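PDB 2PO1: exosome complex component Rrp42 from Pyrococcus abyssi, which is probably a non-catalytic subunit of the archaeal RNA-degrading exosome that helps to shape the active site of its partner Rrp41. Local coordinates for residues K194-A202 with A257-I268. Sequence-based numbering, arbitrary orientation.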
# COMPACT_ATOMS: atom_id res chain seq x y z
N LYS C 194 2.77 -21.74 29.99
CA LYS C 194 2.07 -20.88 30.93
C LYS C 194 0.74 -20.57 30.29
O LYS C 194 0.58 -20.77 29.08
CB LYS C 194 2.91 -19.63 31.21
CG LYS C 194 3.74 -19.81 32.48
CD LYS C 194 4.92 -18.88 32.48
CE LYS C 194 6.17 -19.61 33.01
NZ LYS C 194 7.22 -19.33 31.92
N ILE C 195 -0.22 -20.13 31.09
CA ILE C 195 -1.52 -19.77 30.53
C ILE C 195 -1.92 -18.33 30.86
O ILE C 195 -2.83 -18.12 31.64
CB ILE C 195 -2.65 -20.79 30.87
CG1 ILE C 195 -2.25 -22.17 30.42
CG2 ILE C 195 -3.99 -20.42 30.16
CD1 ILE C 195 -2.90 -23.24 31.24
N PRO C 196 -1.27 -17.34 30.23
CA PRO C 196 -1.61 -15.95 30.46
C PRO C 196 -3.01 -15.66 29.93
O PRO C 196 -3.39 -16.17 28.87
CB PRO C 196 -0.57 -15.20 29.62
CG PRO C 196 -0.23 -16.14 28.53
CD PRO C 196 -0.22 -17.46 29.20
N VAL C 197 -3.76 -14.88 30.71
CA VAL C 197 -5.16 -14.57 30.43
C VAL C 197 -5.25 -13.08 30.65
O VAL C 197 -4.86 -12.60 31.70
CB VAL C 197 -6.08 -15.34 31.43
CG1 VAL C 197 -7.48 -14.81 31.39
CG2 VAL C 197 -6.09 -16.82 31.10
N PRO C 198 -5.69 -12.31 29.62
CA PRO C 198 -5.84 -10.89 29.96
C PRO C 198 -7.15 -10.73 30.67
O PRO C 198 -8.16 -11.38 30.32
CB PRO C 198 -5.91 -10.17 28.60
CG PRO C 198 -5.80 -11.21 27.56
CD PRO C 198 -6.06 -12.58 28.21
N VAL C 199 -7.13 -9.91 31.72
CA VAL C 199 -8.38 -9.49 32.27
C VAL C 199 -8.49 -7.99 32.11
O VAL C 199 -7.55 -7.29 32.43
CB VAL C 199 -8.47 -9.94 33.72
CG1 VAL C 199 -9.66 -9.33 34.36
CG2 VAL C 199 -8.51 -11.51 33.77
N THR C 200 -9.62 -7.49 31.65
CA THR C 200 -9.74 -6.10 31.24
C THR C 200 -10.86 -5.42 31.98
O THR C 200 -11.89 -6.00 32.18
CB THR C 200 -9.95 -6.02 29.73
OG1 THR C 200 -8.72 -6.35 29.07
CG2 THR C 200 -10.38 -4.68 29.34
N PHE C 201 -10.59 -4.22 32.48
CA PHE C 201 -11.58 -3.43 33.22
C PHE C 201 -11.87 -2.15 32.46
O PHE C 201 -10.96 -1.56 31.89
CB PHE C 201 -11.03 -3.04 34.62
CG PHE C 201 -10.60 -4.23 35.44
CD1 PHE C 201 -9.40 -4.90 35.14
CD2 PHE C 201 -11.40 -4.71 36.47
CE1 PHE C 201 -9.03 -6.04 35.86
CE2 PHE C 201 -11.01 -5.84 37.20
CZ PHE C 201 -9.84 -6.51 36.89
N ALA C 202 -13.13 -1.72 32.48
CA ALA C 202 -13.51 -0.38 32.01
C ALA C 202 -13.62 0.48 33.24
O ALA C 202 -14.21 0.07 34.21
CB ALA C 202 -14.83 -0.44 31.30
N ALA C 257 -7.68 -9.10 38.47
CA ALA C 257 -7.18 -9.81 37.29
C ALA C 257 -6.74 -11.25 37.59
O ALA C 257 -7.18 -12.19 36.91
CB ALA C 257 -6.01 -9.05 36.71
N PHE C 258 -5.88 -11.40 38.60
CA PHE C 258 -5.30 -12.69 38.97
C PHE C 258 -6.39 -13.64 39.35
O PHE C 258 -6.30 -14.83 39.11
CB PHE C 258 -4.42 -12.56 40.20
CG PHE C 258 -3.00 -12.25 39.88
CD1 PHE C 258 -2.51 -10.96 40.00
CD2 PHE C 258 -2.17 -13.23 39.38
CE1 PHE C 258 -1.20 -10.67 39.65
CE2 PHE C 258 -0.87 -12.94 39.07
CZ PHE C 258 -0.38 -11.66 39.21
N LYS C 259 -7.42 -13.08 39.97
CA LYS C 259 -8.54 -13.86 40.45
C LYS C 259 -9.41 -14.26 39.28
O LYS C 259 -9.80 -15.39 39.13
CB LYS C 259 -9.36 -13.03 41.42
CG LYS C 259 -10.50 -13.79 42.04
CD LYS C 259 -11.22 -12.89 43.04
CE LYS C 259 -11.73 -11.60 42.38
NZ LYS C 259 -12.37 -10.71 43.40
N LYS C 260 -9.72 -13.30 38.42
CA LYS C 260 -10.56 -13.59 37.30
C LYS C 260 -9.79 -14.46 36.29
O LYS C 260 -10.37 -15.36 35.65
CB LYS C 260 -11.03 -12.26 36.68
CG LYS C 260 -11.92 -11.50 37.69
CD LYS C 260 -13.36 -11.87 37.43
CE LYS C 260 -13.87 -12.82 38.35
NZ LYS C 260 -15.28 -13.21 37.99
N ALA C 261 -8.49 -14.20 36.15
CA ALA C 261 -7.66 -14.97 35.17
C ALA C 261 -7.69 -16.44 35.60
O ALA C 261 -7.79 -17.36 34.78
CB ALA C 261 -6.27 -14.47 35.14
N GLU C 262 -7.65 -16.68 36.89
CA GLU C 262 -7.62 -18.04 37.35
C GLU C 262 -8.93 -18.73 37.06
O GLU C 262 -8.92 -19.90 36.74
CB GLU C 262 -7.22 -18.16 38.82
CG GLU C 262 -6.90 -19.64 39.29
CD GLU C 262 -6.13 -20.53 38.23
OE1 GLU C 262 -6.60 -21.67 37.94
OE2 GLU C 262 -5.07 -20.08 37.69
N GLU C 263 -10.05 -18.03 37.25
CA GLU C 263 -11.37 -18.60 36.97
C GLU C 263 -11.46 -18.91 35.46
O GLU C 263 -12.04 -19.90 35.04
CB GLU C 263 -12.44 -17.58 37.36
CG GLU C 263 -12.54 -17.30 38.88
CD GLU C 263 -13.60 -16.24 39.19
OE1 GLU C 263 -13.97 -15.52 38.28
OE2 GLU C 263 -14.04 -16.12 40.34
N ILE C 264 -10.85 -18.05 34.64
CA ILE C 264 -10.84 -18.23 33.20
C ILE C 264 -9.90 -19.36 32.77
O ILE C 264 -10.25 -20.18 31.88
CB ILE C 264 -10.50 -16.91 32.51
CG1 ILE C 264 -11.63 -15.90 32.86
CG2 ILE C 264 -10.29 -17.14 31.04
CD1 ILE C 264 -11.79 -14.85 31.94
N ARG C 265 -8.72 -19.43 33.39
CA ARG C 265 -7.77 -20.53 33.08
C ARG C 265 -8.43 -21.89 33.25
O ARG C 265 -8.29 -22.78 32.40
CB ARG C 265 -6.56 -20.43 33.98
CG ARG C 265 -5.31 -21.19 33.58
CD ARG C 265 -4.18 -20.12 33.57
NE ARG C 265 -4.23 -19.42 34.84
CZ ARG C 265 -4.02 -18.12 35.03
NH1 ARG C 265 -3.68 -17.27 34.06
NH2 ARG C 265 -4.17 -17.68 36.25
N LYS C 266 -9.15 -22.06 34.35
CA LYS C 266 -9.92 -23.29 34.51
C LYS C 266 -10.86 -23.61 33.32
O LYS C 266 -10.96 -24.75 32.90
CB LYS C 266 -10.69 -23.26 35.81
CG LYS C 266 -9.80 -23.19 37.02
CD LYS C 266 -10.64 -23.42 38.29
CE LYS C 266 -9.89 -22.97 39.54
NZ LYS C 266 -8.58 -23.65 39.66
N LEU C 267 -11.52 -22.60 32.75
CA LEU C 267 -12.40 -22.82 31.61
C LEU C 267 -11.62 -23.18 30.35
O LEU C 267 -12.01 -24.07 29.61
CB LEU C 267 -13.24 -21.58 31.31
CG LEU C 267 -14.21 -21.26 32.42
CD1 LEU C 267 -14.83 -19.84 32.27
CD2 LEU C 267 -15.30 -22.38 32.55
N ILE C 268 -10.52 -22.46 30.13
CA ILE C 268 -9.58 -22.80 29.09
C ILE C 268 -9.07 -24.23 29.20
O ILE C 268 -9.11 -24.94 28.22
CB ILE C 268 -8.37 -21.83 29.05
CG1 ILE C 268 -8.84 -20.40 28.72
CG2 ILE C 268 -7.34 -22.36 28.06
CD1 ILE C 268 -7.71 -19.31 28.97
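Val197 sets both its methyls on the helix: CG1 lies against Ile264 CG2 at 3.7 Å, while CG2 meets Ile268 CD1 tip to tip. With CG1 anti to the backbone N (chi1 167°), the two branches part towards successive turns, and CB rests on Ala261 CB at 3.8 Å. This is an alpha/beta layer of the RNase PH fold, in which the long helix 247-275 packs on the four-stranded antiparallel sheet holding strand 197-204. The axes of 197-202 and 257-268 pass 7.9 Å apart, running nearer antiparallel than parallel, and the alternation of the strand turns Val197 and Val199 to the helix while Pro198 and Thr200 point away from it.

Two residues on, Val199 sits over Ala257, its CG2 3.6 Å from Ala261 N and beside Lys260 CB; the small alanines are consistent with the close approach of the backbones, Val199 CA to Ala257 CA 5.2 Å. Phe201 comes in by its ring edge, CZ lying 3.7 Å from Ala257 N. Beyond Ile264 and Ile268, helix 152-166 continues the apolar layer through Ile158, Ile161 and Leu165.

At the other end Arg265 bends at chi2 and chi3, passing its CG and CD by the CB and CG2 of Ile195. Its guanidinium lies with one face over Ala261 O and is held in its own plane from two directions: NE and NH2 both reach Glu262 OE2, a side-on salt bridge, and NH1 turns to the strand. A methionine in place of Arg265 would probably leave the Ile195 carbonyl without this donor and Glu262 OE2 without its two-nitrogen grip, with Lys266 still the partner of OE1. NH1 also makes a weak bond to Thr228 O, but its main partner is Ile195 O, 2.7 Å away. That bond is fairly straight, 161° at the hydrogen, with NH1 tilted out of the carbonyl plane.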